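Local coordinates for membrane lipoprotein TpN32 (Treponema pallidum, PDB 1XS5) that binds L-methionine as a periplasmic-type binding lipoprotein of the NlpA family and probably serves methionine uptake, at residues 100-105 and 164-169. Sequence-based numbering, arbitrary orientation.
Sequences AGAVIA and QVDGAV
Val-165, just before strand 167-169, meets Val-103 at the start of strand 103-105. Their side chains cross at about a right angle, with CG1 of Val-165 4.0 Å from CG1 of Val-103. The CG2 branch of Val-165 reaches loosely toward CB of Ala-105. Asp-166 follows and reaches back along 100-105, toward Val-103 N and Ala-102. Its CG lies anti to its own carbonyl carbon (chi1 -64°), which brings the carboxylate to the backbone at the start of strand 103-105. There OD2 accepts a short, nearly straight bond from Val-103 N (2.6 Å, 167°) through its anti lone pair. The same oxygen lies 3.2 Å from Ala-102 CA. The carboxylate thus takes up a backbone N-H just where the pairing starts. Val-103 O receives Gly-167 N at 3.2 Å and, more weakly, Asp-166 N. Gly-167 pairs with Ile-104, and its O accepts Ala-105 N at 3.1 Å. Ala-168 sets its CB beside that of Ala-105, on the same face of the sheet. Val-169 N closes the run on Ala-105 O at 2.9 Å, and Val-169 CG2 touches Ile-104 CG2 on the other face. Helix 110-122 packs against Val-169 there. Strand 149-153 flanks 103-105, and strand 86-88 flanks 167-169. Strands 103-105 and 167-169 are parallel neighbours in the five-stranded mixed sheet in one lobe of a two-lobed periplasmic binding protein fold.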
ATOM      1  N   ALA A 100      -3.109  26.308  12.708  1.00 32.91           N
ATOM      2  CA  ALA A 100      -2.229  26.777  11.652  1.00 29.88           C
ATOM      3  C   ALA A 100      -0.852  26.327  12.095  1.00 30.65           C
ATOM      4  O   ALA A 100      -0.581  26.232  13.294  1.00 31.14           O
ATOM      5  CB  ALA A 100      -2.261  28.296  11.555  1.00 36.46           C
ATOM      6  N   GLY A 101       0.026  26.048  11.140  1.00 30.79           N
ATOM      7  CA  GLY A 101       1.347  25.600  11.511  1.00 32.83           C
ATOM      8  C   GLY A 101       1.452  24.127  11.907  1.00 35.63           C
ATOM      9  O   GLY A 101       2.558  23.656  12.094  1.00 32.82           O
ATOM     10  N   ALA A 102       0.336  23.402  12.042  1.00 33.44           N
ATOM     11  CA  ALA A 102       0.395  21.970  12.420  1.00 27.30           C
ATOM     12  C   ALA A 102       1.369  21.182  11.539  1.00 23.89           C
ATOM     13  O   ALA A 102       1.472  21.449  10.330  1.00 26.87           O
ATOM     14  CB  ALA A 102      -1.002  21.346  12.325  1.00 29.29           C
ATOM     15  N   VAL A 103       2.081  20.201  12.121  1.00 18.96           N
ATOM     16  CA  VAL A 103       3.040  19.405  11.317  1.00 18.12           C
ATOM     17  C   VAL A 103       2.414  18.060  10.891  1.00 19.27           C
ATOM     18  O   VAL A 103       2.000  17.272  11.745  1.00 19.24           O
ATOM     19  CB  VAL A 103       4.361  19.073  12.118  1.00 23.29           C
ATOM     20  CG1 VAL A 103       5.254  18.118  11.297  1.00 17.84           C
ATOM     21  CG2 VAL A 103       5.136  20.353  12.438  1.00 22.62           C
ATOM     22  N   ILE A 104       2.310  17.812   9.594  1.00 19.49           N
ATOM     23  CA  ILE A 104       1.718  16.550   9.113  1.00 13.13           C
ATOM     24  C   ILE A 104       2.770  15.767   8.311  1.00 14.24           C
ATOM     25  O   ILE A 104       3.312  16.261   7.319  1.00 17.85           O
ATOM     26  CB  ILE A 104       0.461  16.830   8.231  1.00 17.47           C
ATOM     27  CG1 ILE A 104      -0.608  17.550   9.066  1.00 18.93           C
ATOM     28  CG2 ILE A 104      -0.105  15.526   7.686  1.00 13.48           C
ATOM     29  CD1 ILE A 104      -1.973  17.735   8.335  1.00 19.80           C
ATOM     30  N   ALA A 105       3.056  14.540   8.744  1.00 13.90           N
ATOM     31  CA  ALA A 105       4.036  13.692   8.083  1.00 12.11           C
ATOM     32  C   ALA A 105       3.339  12.848   7.029  1.00 11.37           C
ATOM     33  O   ALA A 105       2.258  12.313   7.284  1.00 13.22           O
ATOM     34  CB  ALA A 105       4.685  12.767   9.117  1.00 15.98           C
ATOM     35  N   GLN A 164       5.213  12.317  17.725  1.00 18.57           N
ATOM     36  CA  GLN A 164       5.983  13.545  17.733  1.00 19.24           C
ATOM     37  C   GLN A 164       5.529  14.594  16.699  1.00 24.96           C
ATOM     38  O   GLN A 164       6.169  15.633  16.538  1.00 25.21           O
ATOM     39  CB  GLN A 164       7.463  13.222  17.526  1.00 23.53           C
ATOM     40  CG  GLN A 164       8.147  12.568  18.751  1.00 25.38           C
ATOM     41  CD  GLN A 164       7.859  11.083  18.890  1.00 31.19           C
ATOM     42  OE1 GLN A 164       8.076  10.313  17.969  1.00 36.11           O
ATOM     43  NE2 GLN A 164       7.365  10.679  20.052  1.00 35.37           N
ATOM     44  N   VAL A 165       4.462  14.305  15.958  1.00 22.58           N
ATOM     45  CA  VAL A 165       3.935  15.260  14.976  1.00 17.33           C
ATOM     46  C   VAL A 165       2.444  15.467  15.274  1.00 21.22           C
ATOM     47  O   VAL A 165       1.859  14.734  16.035  1.00 16.71           O
ATOM     48  CB  VAL A 165       4.095  14.753  13.510  1.00 18.49           C
ATOM     49  CG1 VAL A 165       5.595  14.637  13.155  1.00 16.39           C
ATOM     50  CG2 VAL A 165       3.425  13.370  13.353  1.00 15.66           C
ATOM     51  N   ASP A 166       1.836  16.473  14.666  1.00 20.21           N
ATOM     52  CA  ASP A 166       0.416  16.737  14.902  1.00 23.50           C
ATOM     53  C   ASP A 166      -0.486  15.720  14.196  1.00 19.26           C
ATOM     54  O   ASP A 166      -1.571  15.401  14.690  1.00 19.92           O
ATOM     55  CB  ASP A 166       0.090  18.166  14.432  1.00 22.59           C
ATOM     56  CG  ASP A 166       0.849  19.217  15.254  1.00 29.62           C
ATOM     57  OD1 ASP A 166       0.659  19.206  16.491  1.00 27.44           O
ATOM     58  OD2 ASP A 166       1.617  20.022  14.669  1.00 31.89           O
ATOM     59  N   GLY A 167      -0.054  15.251  13.030  1.00 13.26           N
ATOM     60  CA  GLY A 167      -0.825  14.222  12.330  1.00 14.84           C
ATOM     61  C   GLY A 167       0.074  13.480  11.346  1.00 15.09           C
ATOM     62  O   GLY A 167       1.215  13.892  11.105  1.00 16.21           O
ATOM     63  N   ALA A 168      -0.428  12.388  10.765  1.00 14.62           N
ATOM     64  CA  ALA A 168       0.339  11.645   9.788  1.00 13.66           C
ATOM     65  C   ALA A 168      -0.613  10.886   8.882  1.00 13.29           C
ATOM     66  O   ALA A 168      -1.650  10.361   9.362  1.00 15.07           O
ATOM     67  CB  ALA A 168       1.256  10.642  10.480  1.00 12.13           C
ATOM     68  N   VAL A 169      -0.281  10.860   7.593  1.00 11.92           N
ATOM     69  CA  VAL A 169      -1.075  10.103   6.586  1.00 10.26           C
ATOM     70  C   VAL A 169      -0.301   8.789   6.492  1.00 13.02           C
ATOM     71  O   VAL A 169       0.812   8.759   5.953  1.00 13.57           O
ATOM     72  CB  VAL A 169      -1.081  10.849   5.253  1.00  8.08           C
ATOM     73  CG1 VAL A 169      -1.812  10.040   4.200  1.00 10.23           C
ATOM     74  CG2 VAL A 169      -1.807  12.233   5.458  1.00 12.23           C
TER